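Local atomic coordinates of excinuclease ABC, subunit A. (Deinococcus radiodurans, PDB entry 2VF7), a protein that binds DNA and hydrolyses ATP as a zinc-containing member of the UvrA family, and probably takes part in recognising DNA damage for excision repair. Residues 172-177 / 203-209; 196-200 / 239-243; 218-224 / 255-260; 599-604 / 633-637. The protein carries 1 engineered substitution. One frame throughout, in Å; residues are numbered along the deposited sequence. Where two conformers were deposited one is given.

Three of the four contacts belong to one small region, the UvrA DNA-binding domain. Interaction 1 closes a loop from 172-177 to 203-209, around helix 187-199. Interaction 2 starts from the end of that helix and reaches helix 236-245, so it crosses interaction 1 along the chain. Interaction 3, joining the end of helix 213-221 to the start of helix 258-268, follows interaction 1 in series and crosses interaction 2. Leu197 and Ile219 help pack the three together, along with Trp208 and Phe255. Interaction 4 comes much later, within the ABC transporter region near the second zinc; its nearest atoms lie about 22 Å from those of interaction 1.

Interaction 1 of 4, residues 172-177 / 203-209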
loop_
_atom_site.group_PDB
_atom_site.type_symbol
_atom_site.label_atom_id
_atom_site.label_comp_id
_atom_site.label_asym_id
_atom_site.label_seq_id
_atom_site.Cartn_x
_atom_site.Cartn_y
_atom_site.Cartn_z
ATOM N N PRO A 172 7.344 -48.245 2.682
ATOM C CA PRO A 172 6.036 -48.917 2.695
ATOM C C PRO A 172 5.837 -49.990 3.776
ATOM O O PRO A 172 4.769 -50.610 3.807
ATOM C CB PRO A 172 5.957 -49.565 1.292
ATOM C CG PRO A 172 7.151 -49.062 0.549
ATOM C CD PRO A 172 8.177 -48.768 1.587
ATOM N N SER A 173 6.836 -50.207 4.645
ATOM C CA SER A 173 6.668 -51.061 5.846
ATOM C C SER A 173 5.888 -50.323 6.927
ATOM O O SER A 173 5.232 -50.941 7.784
ATOM C CB SER A 173 8.015 -51.558 6.406
ATOM O OG SER A 173 8.935 -50.502 6.661
ATOM N N LEU A 174 5.936 -48.992 6.863
ATOM C CA LEU A 174 5.254 -48.137 7.835
ATOM C C LEU A 174 3.724 -48.239 7.765
ATOM O O LEU A 174 3.139 -48.548 6.730
ATOM C CB LEU A 174 5.740 -46.683 7.689
ATOM C CG LEU A 174 6.890 -46.142 8.550
ATOM C CD1 LEU A 174 7.637 -47.206 9.356
ATOM C CD2 LEU A 174 7.854 -45.338 7.716
ATOM N N THR A 175 3.099 -47.988 8.902
ATOM C CA THR A 175 1.665 -47.926 9.062
ATOM C C THR A 175 1.235 -46.480 8.754
ATOM O O THR A 175 2.046 -45.554 8.860
ATOM C CB THR A 175 1.360 -48.322 10.532
ATOM O OG1 THR A 175 0.579 -49.526 10.593
ATOM C CG2 THR A 175 0.701 -47.213 11.316
ATOM N N ILE A 176 -0.025 -46.265 8.354
ATOM C CA ILE A 176 -0.514 -44.892 8.150
ATOM C C ILE A 176 -0.347 -44.038 9.447
ATOM O O ILE A 176 0.129 -42.905 9.382
ATOM C CB ILE A 176 -1.948 -44.834 7.506
ATOM C CG1 ILE A 176 -1.949 -45.383 6.074
ATOM C CG2 ILE A 176 -2.475 -43.407 7.470
ATOM C CD1 ILE A 176 -3.401 -45.619 5.471
ATOM N N ARG A 177 -0.686 -44.590 10.613
ATOM C CA ARG A 177 -0.411 -43.926 11.921
ATOM C C ARG A 177 1.108 -43.681 12.193
ATOM O O ARG A 177 1.481 -42.767 12.956
ATOM C CB ARG A 177 -1.052 -44.731 13.077
ATOM C CG ARG A 177 -1.188 -43.962 14.398
ATOM C CD ARG A 177 -1.828 -44.769 15.546
ATOM N NE ARG A 177 -3.092 -45.427 15.193
ATOM C CZ ARG A 177 -4.298 -44.907 15.374
ATOM N NH1 ARG A 177 -4.444 -43.698 15.913
ATOM N NH2 ARG A 177 -5.371 -45.587 15.010
ATOM N N ASP A 203 -7.904 -48.786 7.334
ATOM C CA ASP A 203 -7.012 -49.311 8.360
ATOM C C ASP A 203 -5.657 -48.571 8.414
ATOM O O ASP A 203 -4.799 -48.636 7.526
ATOM C CB ASP A 203 -6.806 -50.824 8.149
ATOM C CG ASP A 203 -6.255 -51.541 9.380
ATOM O OD1 ASP A 203 -5.825 -50.895 10.363
ATOM O OD2 ASP A 203 -6.260 -52.791 9.351
ATOM N N VAL A 204 -5.494 -47.887 9.525
ATOM C CA VAL A 204 -4.441 -46.947 9.751
ATOM C C VAL A 204 -3.262 -47.620 10.530
ATOM O O VAL A 204 -2.158 -47.079 10.604
ATOM C CB VAL A 204 -5.140 -45.728 10.435
ATOM C CG1 VAL A 204 -4.427 -45.215 11.690
ATOM C CG2 VAL A 204 -5.493 -44.648 9.392
ATOM N N ASP A 205 -3.511 -48.827 11.045
ATOM C CA ASP A 205 -2.558 -49.566 11.889
ATOM C C ASP A 205 -2.092 -50.878 11.235
ATOM O O ASP A 205 -1.799 -51.853 11.921
ATOM C CB ASP A 205 -3.166 -49.846 13.272
ATOM C CG ASP A 205 -3.637 -48.589 13.965
ATOM O OD1 ASP A 205 -2.782 -47.772 14.355
ATOM O OD2 ASP A 205 -4.868 -48.415 14.117
ATOM N N VAL A 206 -1.999 -50.863 9.906
ATOM C CA VAL A 206 -1.568 -52.011 9.085
ATOM C C VAL A 206 -0.526 -51.510 8.085
ATOM O O VAL A 206 -0.676 -50.414 7.556
ATOM C CB VAL A 206 -2.809 -52.603 8.377
ATOM C CG1 VAL A 206 -2.641 -52.680 6.856
ATOM C CG2 VAL A 206 -3.203 -53.940 9.003
ATOM N N PRO A 207 0.542 -52.285 7.817
ATOM C CA PRO A 207 1.565 -51.691 6.937
ATOM C C PRO A 207 1.024 -51.299 5.546
ATOM O O PRO A 207 0.129 -51.972 4.996
ATOM C CB PRO A 207 2.624 -52.798 6.829
ATOM C CG PRO A 207 2.348 -53.696 8.005
ATOM C CD PRO A 207 0.905 -53.665 8.223
ATOM N N TRP A 208 1.567 -50.217 4.995
ATOM C CA TRP A 208 1.055 -49.634 3.759
ATOM C C TRP A 208 0.842 -50.711 2.653
ATOM O O TRP A 208 -0.288 -50.957 2.214
ATOM C CB TRP A 208 1.971 -48.478 3.325
ATOM C CG TRP A 208 1.547 -47.781 2.063
ATOM C CD1 TRP A 208 2.076 -47.963 0.826
ATOM C CD2 TRP A 208 0.502 -46.797 1.911
ATOM N NE1 TRP A 208 1.439 -47.164 -0.088
ATOM C CE2 TRP A 208 0.464 -46.440 0.546
ATOM C CE3 TRP A 208 -0.414 -46.201 2.789
ATOM C CZ2 TRP A 208 -0.437 -45.491 0.034
ATOM C CZ3 TRP A 208 -1.327 -45.252 2.270
ATOM C CH2 TRP A 208 -1.329 -44.922 0.901
ATOM N N ARG A 209 1.913 -51.381 2.255
ATOM C CA ARG A 209 1.878 -52.401 1.191
ATOM C C ARG A 209 0.804 -53.505 1.325
ATOM O O ARG A 209 0.505 -54.211 0.362
ATOM C CB ARG A 209 3.262 -53.026 1.055
ATOM C CG ARG A 209 3.526 -54.111 2.067
ATOM C CD ARG A 209 4.915 -54.052 2.664
ATOM N NE ARG A 209 6.008 -53.909 1.699
ATOM C CZ ARG A 209 7.280 -53.767 2.064
ATOM N NH1 ARG A 209 7.587 -53.774 3.360
ATOM N NH2 ARG A 209 8.244 -53.632 1.149
HETATM O O HOH W 1 -2.166 -48.240 7.297
#
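Residues Pro172 to Arg177 run alongside 203-209 in the opposite direction, two irregular backbones joined at both ends. Trp208 N donates to Leu174 O (2.9 Å) and Arg177 N to Val204 O (2.9 Å), while Arg209 N makes a weaker bond to Pro172 O (3.3 Å). Between these bonds a water accepts from Ile176 N and donates to Asp203 O and Val206 O, satisfying three backbone groups at once. Asp203 starts an Asx turn by accepting from Asp205 N. Both segments are loops flanking helix 187-199 in the UvrA DNA-binding domain, and their buried apolar side chains face that helix and helix 213-221. Ile176 lays CG1 at the edge of the indole, 3.7 Å from Trp208 CE3, and sets CG2 against Val204 CG2 at 3.8 Å; the indole NE1 is bonded to Glu165. At the surface, Arg177 has CG anti to its backbone nitrogen (chi1 -163°) and a bend at chi3, which turn the guanidinium side-on to Asp205. NE meets OD1 of Asp205 at 2.5 Å and NH2 meets OD2 at 3.0 Å, each on a syn lone pair, with the planes 6° apart. A serine in place of Arg177 would probably leave the Asp205 carboxylate without its charged mate. Val204 CG1 covers one guanidinium face.

Interaction 2 of 4, residues 196-200 / 239-243; sequences ILVTL and TQRAL
Thr199 and Thr239 bring their helices together, with CA atoms 6.8 Å apart, an approach permitted by short, beta-branched side chains. The contact is small, burying 187 Å² in all, and consists mainly of van der Waals packing. Thr199 meets Thr239, Gln240 and Leu243. The methyl CG2 of Thr239, anti to the backbone nitrogen, lies 4.2 Å from Val198 CG2 and equally far from Thr199 OG1, while Thr239 OG1 is 4.1 Å from Val198 CG2. Val198 and Thr199, neighbours on one turn, each cross Thr239 at about a right angle. One turn further along from Thr239, Leu243 continues the packing: CD1 rests 3.9 Å from Thr199 O, and the longer leucine side chain suits the wider gap.

The polar groups look mostly to partners of their own. Thr199 OG1 is bonded to Pro229 O, at the strand 227-230 beside the contact. Thr239 OG1 is bonded to Thr235 O, one turn back, a common way for a helical threonine to bury its hydroxyl. Gln240 bends at chi2 to bring NE2 within 3.3 Å of Val198 O, but the angle is poor for a bond and the residue was modelled in two conformers, making this approach doubtful.

Leu197 and Leu200 pack against Ile219, Phe255 and Trp218. The arrangement is thus light helix-helix packing, which sets the last turn of helix 187-199 against the early part of helix 236-245 within the UvrA DNA-binding domain.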
loop_
_atom_site.group_PDB
_atom_site.type_symbol
_atom_site.label_atom_id
_atom_site.label_comp_id
_atom_site.label_asym_id
_atom_site.label_seq_id
_atom_site.Cartn_x
_atom_site.Cartn_y
_atom_site.Cartn_z
ATOM N N ILE A 196 -9.076 -38.557 9.528
ATOM C CA ILE A 196 -10.115 -38.564 8.496
ATOM C C ILE A 196 -10.262 -39.979 7.949
ATOM O O ILE A 196 -11.387 -40.483 7.854
ATOM C CB ILE A 196 -9.875 -37.497 7.365
ATOM C CG1 ILE A 196 -10.089 -36.095 7.916
ATOM C CG2 ILE A 196 -10.804 -37.739 6.133
ATOM C CD1 ILE A 196 -9.580 -35.059 7.032
ATOM N N LEU A 197 -9.142 -40.620 7.604
ATOM C CA LEU A 197 -9.151 -42.018 7.163
ATOM C C LEU A 197 -9.769 -43.022 8.135
ATOM O O LEU A 197 -10.370 -43.986 7.674
ATOM C CB LEU A 197 -7.749 -42.504 6.736
ATOM C CG LEU A 197 -6.988 -41.779 5.607
ATOM C CD1 LEU A 197 -5.689 -42.493 5.248
ATOM C CD2 LEU A 197 -7.878 -41.607 4.374
ATOM N N VAL A 198 -9.640 -42.835 9.457
ATOM C CA VAL A 198 -10.251 -43.802 10.398
ATOM C C VAL A 198 -11.771 -43.672 10.433
ATOM O O VAL A 198 -12.471 -44.696 10.568
ATOM C CB VAL A 198 -9.639 -43.816 11.860
ATOM C CG1 VAL A 198 -8.113 -43.645 11.830
ATOM C CG2 VAL A 198 -10.248 -42.775 12.716
ATOM N N THR A 199 -12.282 -42.441 10.267
ATOM C CA THR A 199 -13.732 -42.184 10.114
ATOM C C THR A 199 -14.248 -42.889 8.853
ATOM O O THR A 199 -15.320 -43.493 8.834
ATOM C CB THR A 199 -14.030 -40.632 10.058
ATOM O OG1 THR A 199 -13.868 -40.075 11.358
ATOM C CG2 THR A 199 -15.428 -40.320 9.585
ATOM N N LEU A 200 -13.467 -42.812 7.788
ATOM C CA LEU A 200 -13.845 -43.437 6.537
ATOM C C LEU A 200 -13.703 -44.959 6.555
ATOM O O LEU A 200 -14.084 -45.603 5.589
ATOM C CB LEU A 200 -13.024 -42.866 5.383
ATOM C CG LEU A 200 -13.308 -41.454 4.901
ATOM C CD1 LEU A 200 -12.356 -41.169 3.764
ATOM C CD2 LEU A 200 -14.767 -41.337 4.449
ATOM N N THR A 239 -14.215 -45.152 17.553
ATOM C CA THR A 239 -14.680 -44.238 16.493
ATOM C C THR A 239 -15.904 -44.783 15.752
ATOM O O THR A 239 -16.830 -44.036 15.418
ATOM C CB THR A 239 -13.564 -43.924 15.461
ATOM O OG1 THR A 239 -12.462 -43.280 16.116
ATOM C CG2 THR A 239 -14.077 -43.007 14.330
ATOM N N GLN A 240 -15.925 -46.085 15.494
ATOM C CA GLN A 240 -17.058 -46.685 14.791
ATOM C C GLN A 240 -18.307 -46.750 15.646
ATOM O O GLN A 240 -19.427 -46.770 15.111
ATOM C CB GLN A 240 -16.719 -48.080 14.266
ATOM C CG GLN A 240 -15.629 -48.105 13.203
ATOM C CD GLN A 240 -15.970 -47.276 11.966
ATOM O OE1 GLN A 240 -17.135 -47.110 11.610
ATOM N NE2 GLN A 240 -14.944 -46.747 11.315
ATOM N N ARG A 241 -18.114 -46.811 16.963
ATOM C CA ARG A 241 -19.226 -46.823 17.922
ATOM C C ARG A 241 -19.739 -45.415 18.160
ATOM O O ARG A 241 -20.915 -45.219 18.421
ATOM C CB ARG A 241 -18.814 -47.495 19.248
ATOM C CG ARG A 241 -18.146 -48.871 19.029
ATOM C CD ARG A 241 -17.977 -49.699 20.316
ATOM N NE ARG A 241 -16.625 -49.653 20.884
ATOM C CZ ARG A 241 -16.260 -48.873 21.901
ATOM N NH1 ARG A 241 -17.136 -48.048 22.487
ATOM N NH2 ARG A 241 -15.013 -48.919 22.340
ATOM N N ALA A 242 -18.839 -44.445 18.087
ATOM C CA ALA A 242 -19.194 -43.032 18.100
ATOM C C ALA A 242 -20.114 -42.739 16.910
ATOM O O ALA A 242 -21.206 -42.212 17.092
ATOM C CB ALA A 242 -17.940 -42.175 18.045
ATOM N N LEU A 243 -19.693 -43.134 15.702
ATOM C CA LEU A 243 -20.512 -42.945 14.494
ATOM C C LEU A 243 -21.864 -43.620 14.609
ATOM O O LEU A 243 -22.889 -43.040 14.242
ATOM C CB LEU A 243 -19.787 -43.418 13.230
ATOM C CG LEU A 243 -18.517 -42.657 12.850
ATOM C CD1 LEU A 243 -17.727 -43.447 11.858
ATOM C CD2 LEU A 243 -18.810 -41.246 12.340
#

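Interaction 3 of 4, residues 218-224 / 255-260; sequences WILFTDE and FSSARR
Thr222 has a methyl that serves two rings at once: CG2 sits 3.8 Å over the centre of the Trp218 indole and also meets the rim of Phe255, 3.5 Å from CE2. The two rings themselves form an offset stack, with the six-membered ring of Trp218 and the ring of Phe255 4.5 Å apart between centroids and tilted by 17°. Glu224 helps hold the indole: Trp218 NE1 donates to Glu224 OE1 at 3.1 Å, the oxygen in the indole plane but approached from above its carboxylate. With an alanine at Trp218, Phe255 would probably lose the surface it stacks on and Glu224 OE1 its indole donor.

Where the backbones meet, the last carbonyls of one helix face the first amides of another. Ala258 N bonds to Ile219 O (3.2 Å) and Arg259 N to Leu220 O (3.0 Å), pairing groups that helix ends would otherwise leave unmatched. Serine suits position 257 because its hydroxyl can do two jobs: Ser257 OG donates to Thr222 O (2.8 Å). It also accepts from Arg260 N. A water joins Thr222 O, Glu224 O and Ser257 N.

Toward solvent, Phe221 puts its CD1 edge to a face of the Arg259 guanidinium, the planes 72° apart. Asp223 lies near the positive end of Arg260 without a salt bridge. Overall this is the junction of helix 213-221 with helix 258-268 in the UvrA DNA-binding domain, with Ser257 as N-cap of helix 258-268.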
loop_
_atom_site.group_PDB
_atom_site.type_symbol
_atom_site.label_atom_id
_atom_site.label_comp_id
_atom_site.label_asym_id
_atom_site.label_seq_id
_atom_site.Cartn_x
_atom_site.Cartn_y
_atom_site.Cartn_z
ATOM N N TRP A 218 -6.224 -44.268 -4.212
ATOM C CA TRP A 218 -7.147 -43.215 -3.749
ATOM C C TRP A 218 -6.488 -42.227 -2.790
ATOM O O TRP A 218 -6.473 -41.023 -3.032
ATOM C CB TRP A 218 -8.356 -43.854 -3.073
ATOM C CG TRP A 218 -9.483 -42.920 -2.855
ATOM C CD1 TRP A 218 -10.460 -42.607 -3.747
ATOM C CD2 TRP A 218 -9.768 -42.175 -1.665
ATOM N NE1 TRP A 218 -11.336 -41.709 -3.197
ATOM C CE2 TRP A 218 -10.941 -41.427 -1.917
ATOM C CE3 TRP A 218 -9.155 -42.072 -0.411
ATOM C CZ2 TRP A 218 -11.509 -40.575 -0.968
ATOM C CZ3 TRP A 218 -9.722 -41.222 0.539
ATOM C CH2 TRP A 218 -10.893 -40.489 0.252
ATOM N N ILE A 219 -5.926 -42.752 -1.705
ATOM C CA ILE A 219 -5.235 -41.959 -0.693
ATOM C C ILE A 219 -4.214 -40.996 -1.306
ATOM O O ILE A 219 -4.143 -39.815 -0.940
ATOM C CB ILE A 219 -4.569 -42.898 0.351
ATOM C CG1 ILE A 219 -5.662 -43.659 1.106
ATOM C CG2 ILE A 219 -3.649 -42.126 1.305
ATOM C CD1 ILE A 219 -5.164 -44.703 2.052
ATOM N N LEU A 220 -3.432 -41.532 -2.240
ATOM C CA LEU A 220 -2.322 -40.829 -2.882
ATOM C C LEU A 220 -2.734 -39.904 -4.038
ATOM O O LEU A 220 -2.157 -38.836 -4.186
ATOM C CB LEU A 220 -1.299 -41.854 -3.369
ATOM C CG LEU A 220 -0.000 -42.174 -2.624
ATOM C CD1 LEU A 220 -0.046 -42.012 -1.097
ATOM C CD2 LEU A 220 0.442 -43.586 -3.001
ATOM N N PHE A 221 -3.729 -40.295 -4.837
ATOM C CA PHE A 221 -4.010 -39.605 -6.112
ATOM C C PHE A 221 -5.407 -38.962 -6.338
ATOM O O PHE A 221 -5.566 -38.151 -7.270
ATOM C CB PHE A 221 -3.618 -40.490 -7.305
ATOM C CG PHE A 221 -2.164 -40.906 -7.299
ATOM C CD1 PHE A 221 -1.163 -40.016 -7.679
ATOM C CD2 PHE A 221 -1.796 -42.193 -6.904
ATOM C CE1 PHE A 221 0.191 -40.402 -7.671
ATOM C CE2 PHE A 221 -0.447 -42.594 -6.894
ATOM C CZ PHE A 221 0.551 -41.695 -7.275
ATOM N N THR A 222 -6.402 -39.317 -5.528
ATOM C CA THR A 222 -7.756 -38.795 -5.717
ATOM C C THR A 222 -7.821 -37.268 -5.758
ATOM O O THR A 222 -6.959 -36.606 -5.188
ATOM C CB THR A 222 -8.757 -39.353 -4.669
ATOM O OG1 THR A 222 -10.090 -39.036 -5.068
ATOM C CG2 THR A 222 -8.513 -38.784 -3.281
ATOM N N ASP A 223 -8.837 -36.730 -6.454
ATOM C CA ASP A 223 -9.177 -35.290 -6.442
ATOM C C ASP A 223 -10.317 -35.006 -5.470
ATOM O O ASP A 223 -10.662 -33.847 -5.186
ATOM C CB ASP A 223 -9.638 -34.847 -7.828
ATOM C CG ASP A 223 -8.490 -34.655 -8.810
ATOM O OD1 ASP A 223 -8.685 -34.993 -9.993
ATOM O OD2 ASP A 223 -7.412 -34.154 -8.414
ATOM N N GLU A 224 -10.934 -36.094 -5.023
ATOM C CA GLU A 224 -12.017 -36.079 -4.077
ATOM C C GLU A 224 -11.569 -35.486 -2.756
ATOM O O GLU A 224 -10.440 -35.717 -2.292
ATOM C CB GLU A 224 -12.540 -37.505 -3.863
ATOM C CG GLU A 224 -13.426 -38.046 -5.010
ATOM C CD GLU A 224 -13.934 -39.469 -4.751
ATOM O OE1 GLU A 224 -13.899 -39.942 -3.589
ATOM O OE2 GLU A 224 -14.380 -40.118 -5.714
ATOM N N PHE A 255 -10.820 -34.040 3.523
ATOM C CA PHE A 255 -9.740 -34.870 2.988
ATOM C C PHE A 255 -8.938 -34.127 1.924
ATOM O O PHE A 255 -9.476 -33.342 1.160
ATOM C CB PHE A 255 -10.289 -36.175 2.411
ATOM C CG PHE A 255 -9.221 -37.129 1.968
ATOM C CD1 PHE A 255 -8.389 -37.747 2.901
ATOM C CD2 PHE A 255 -9.031 -37.394 0.613
ATOM C CE1 PHE A 255 -7.372 -38.624 2.488
ATOM C CE2 PHE A 255 -8.022 -38.260 0.183
ATOM C CZ PHE A 255 -7.191 -38.884 1.124
ATOM N N SER A 256 -7.634 -34.334 1.925
ATOM C CA SER A 256 -6.799 -33.917 0.821
ATOM C C SER A 256 -5.820 -35.035 0.525
ATOM O O SER A 256 -5.110 -35.504 1.418
ATOM C CB SER A 256 -6.052 -32.634 1.131
ATOM O OG SER A 256 -4.720 -32.788 0.684
ATOM N N SER A 257 -5.789 -35.483 -0.724
ATOM C CA SER A 257 -4.895 -36.578 -1.106
ATOM C C SER A 257 -3.433 -36.153 -0.969
ATOM O O SER A 257 -3.150 -34.967 -0.864
ATOM C CB SER A 257 -5.190 -37.034 -2.523
ATOM O OG SER A 257 -4.915 -35.994 -3.433
ATOM N N ALA A 258 -2.504 -37.115 -0.949
ATOM C CA ALA A 258 -1.085 -36.775 -0.844
ATOM C C ALA A 258 -0.648 -35.860 -1.992
ATOM O O ALA A 258 0.069 -34.885 -1.768
ATOM C CB ALA A 258 -0.218 -38.025 -0.786
ATOM N N ARG A 259 -1.069 -36.182 -3.218
ATOM C CA ARG A 259 -0.764 -35.359 -4.381
ATOM C C ARG A 259 -1.289 -33.923 -4.248
ATOM O O ARG A 259 -0.533 -32.981 -4.412
ATOM C CB ARG A 259 -1.294 -36.027 -5.643
ATOM C CG ARG A 259 -1.075 -35.224 -6.905
ATOM C CD ARG A 259 -2.095 -35.624 -7.949
ATOM N NE ARG A 259 -1.497 -36.447 -8.987
ATOM C CZ ARG A 259 -2.177 -37.102 -9.930
ATOM N NH1 ARG A 259 -3.513 -37.054 -9.962
ATOM N NH2 ARG A 259 -1.515 -37.818 -10.848
ATOM N N ARG A 260 -2.576 -33.770 -3.941
ATOM C CA ARG A 260 -3.208 -32.469 -3.741
ATOM C C ARG A 260 -2.405 -31.576 -2.780
ATOM O O ARG A 260 -2.087 -30.413 -3.090
ATOM C CB ARG A 260 -4.622 -32.688 -3.215
ATOM C CG ARG A 260 -5.419 -31.424 -2.884
ATOM C CD ARG A 260 -6.886 -31.635 -3.206
ATOM N NE ARG A 260 -7.273 -30.548 -4.089
ATOM C CZ ARG A 260 -8.203 -30.600 -5.031
ATOM N NH1 ARG A 260 -8.903 -31.699 -5.271
ATOM N NH2 ARG A 260 -8.425 -29.514 -5.741
HETATM O O HOH W 2 -7.709 -34.751 -2.991
#

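Interaction 4 of 4, residues 599-604 / 633-637; sequences RSNMAT and SFNVK
Asn635 OD1 is held by two nitrogens of one side chain: Arg599 NE donates to it at 2.5 Å, and Arg599 NH2 adds a weak second bond at 3.3 Å. The guanidinium and amide planes stand 62° apart, and the oxygen lies 19° out of the guanidinium plane. Bends at chi2 and chi3 fold the arginine chain to bring this edge round. NH2 also approaches Phe634 O, but at a length so short that its exact value is doubtful.

Arginine suits the place because its several N-H groups can serve several carbonyls and acids together. Beyond these segments NH2 bonds to Gln645 O and NH1 forms a salt bridge with Glu647, tying the segment to the chain around the zinc ligand Cys644. Arg640 lies close to NH2 with like charge.

Phe634 is buried and meets the other segment by its edge: CE1 comes 3.1 Å from Arg599 O, near the ring plane. Arg671 makes a cation-pi contact with the same ring. Within the loop, Ser633 OG accepts from Asn635 N (3.3 Å), an ST turn.

Asn601 is the N-cap residue of helix 602-605, its side chain about 6 Å from that of the ADP-binding Gln726. The contact therefore joins the approach to this helix, in the ABC transporter region, to a loop beside the four-cysteine zinc site of Cys641, Cys644, Cys664 and Cys667.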
loop_
_atom_site.group_PDB
_atom_site.type_symbol
_atom_site.label_atom_id
_atom_site.label_comp_id
_atom_site.label_asym_id
_atom_site.label_seq_id
_atom_site.Cartn_x
_atom_site.Cartn_y
_atom_site.Cartn_z
ATOM N N ARG A 599 16.078 -13.511 16.170
ATOM C CA ARG A 599 16.568 -14.551 17.100
ATOM C C ARG A 599 18.061 -14.405 17.282
ATOM O O ARG A 599 18.580 -14.556 18.387
ATOM C CB ARG A 599 16.478 -15.939 16.496
ATOM C CG ARG A 599 15.183 -16.555 16.403
ATOM C CD ARG A 599 15.268 -17.945 16.984
ATOM N NE ARG A 599 14.864 -17.865 18.376
ATOM C CZ ARG A 599 13.605 -17.762 18.778
ATOM N NH1 ARG A 599 12.612 -17.742 17.902
ATOM N NH2 ARG A 599 13.352 -17.696 20.064
ATOM N N SER A 600 18.742 -14.210 16.148
ATOM C CA SER A 600 20.198 -14.196 16.058
ATOM C C SER A 600 20.802 -12.940 16.654
ATOM O O SER A 600 20.232 -11.838 16.536
ATOM C CB SER A 600 20.638 -14.309 14.610
ATOM O OG SER A 600 20.197 -15.529 14.034
ATOM N N ASN A 601 21.962 -13.127 17.287
ATOM C CA ASN A 601 22.762 -12.034 17.810
ATOM C C ASN A 601 24.228 -12.472 18.038
ATOM O O ASN A 601 24.550 -13.660 17.927
ATOM C CB ASN A 601 22.076 -11.414 19.051
ATOM C CG ASN A 601 21.709 -12.444 20.129
ATOM O OD1 ASN A 601 20.680 -12.319 20.777
ATOM N ND2 ASN A 601 22.548 -13.441 20.326
ATOM N N MET A 602 25.127 -11.523 18.301
ATOM C CA MET A 602 26.523 -11.875 18.634
ATOM C C MET A 602 26.575 -12.908 19.745
ATOM O O MET A 602 27.340 -13.882 19.661
ATOM C CB MET A 602 27.299 -10.662 19.142
ATOM C CG MET A 602 28.035 -9.846 18.099
ATOM S SD MET A 602 28.370 -8.205 18.800
ATOM C CE MET A 602 29.848 -7.791 17.917
ATOM N N ALA A 603 25.773 -12.677 20.787
ATOM C CA ALA A 603 25.845 -13.452 22.033
ATOM C C ALA A 603 25.767 -14.946 21.791
ATOM O O ALA A 603 26.416 -15.756 22.448
ATOM C CB ALA A 603 24.732 -13.044 22.976
ATOM N N THR A 604 24.953 -15.295 20.821
ATOM C CA THR A 604 24.598 -16.664 20.568
ATOM C C THR A 604 25.386 -17.227 19.374
ATOM O O THR A 604 25.605 -18.427 19.310
ATOM C CB THR A 604 23.085 -16.717 20.403
ATOM O OG1 THR A 604 22.602 -17.979 20.843
ATOM C CG2 THR A 604 22.630 -16.363 18.967
ATOM N N SER A 633 17.519 -19.293 28.246
ATOM C CA SER A 633 17.544 -19.339 26.803
ATOM C C SER A 633 16.309 -18.619 26.257
ATOM O O SER A 633 15.218 -18.721 26.823
ATOM C CB SER A 633 17.545 -20.798 26.329
ATOM O OG SER A 633 17.924 -20.901 24.961
ATOM N N PHE A 634 16.467 -17.875 25.172
ATOM C CA PHE A 634 15.293 -17.368 24.456
ATOM C C PHE A 634 15.016 -18.249 23.243
ATOM O O PHE A 634 14.223 -17.878 22.395
ATOM C CB PHE A 634 15.471 -15.901 24.043
ATOM C CG PHE A 634 16.746 -15.630 23.305
ATOM C CD1 PHE A 634 16.833 -15.852 21.931
ATOM C CD2 PHE A 634 17.869 -15.172 23.980
ATOM C CE1 PHE A 634 18.011 -15.640 21.264
ATOM C CE2 PHE A 634 19.049 -14.957 23.315
ATOM C CZ PHE A 634 19.126 -15.178 21.969
ATOM N N ASN A 635 15.669 -19.412 23.155
ATOM C CA ASN A 635 15.408 -20.363 22.059
ATOM C C ASN A 635 14.638 -21.576 22.507
ATOM O O ASN A 635 14.310 -22.466 21.724
ATOM C CB ASN A 635 16.686 -20.734 21.311
ATOM C CG ASN A 635 17.266 -19.555 20.614
ATOM O OD1 ASN A 635 16.523 -18.738 20.098
ATOM N ND2 ASN A 635 18.582 -19.415 20.634
ATOM N N VAL A 636 14.299 -21.564 23.776
ATOM C CA VAL A 636 13.615 -22.667 24.391
ATOM C C VAL A 636 12.430 -22.085 25.174
ATOM O O VAL A 636 12.546 -21.045 25.813
ATOM C CB VAL A 636 14.622 -23.513 25.255
ATOM C CG1 VAL A 636 13.932 -24.336 26.322
ATOM C CG2 VAL A 636 15.439 -24.437 24.357
ATOM N N LYS A 637 11.293 -22.760 25.086
ATOM C CA LYS A 637 10.090 -22.403 25.824
ATOM C C LYS A 637 10.320 -22.504 27.345
ATOM O O LYS A 637 11.099 -23.356 27.805
ATOM C CB LYS A 637 8.968 -23.328 25.350
ATOM C CG LYS A 637 7.739 -23.368 26.179
ATOM C CD LYS A 637 7.004 -24.696 25.956
ATOM C CE LYS A 637 7.659 -25.829 26.762
ATOM N NZ LYS A 637 6.879 -27.079 26.681
#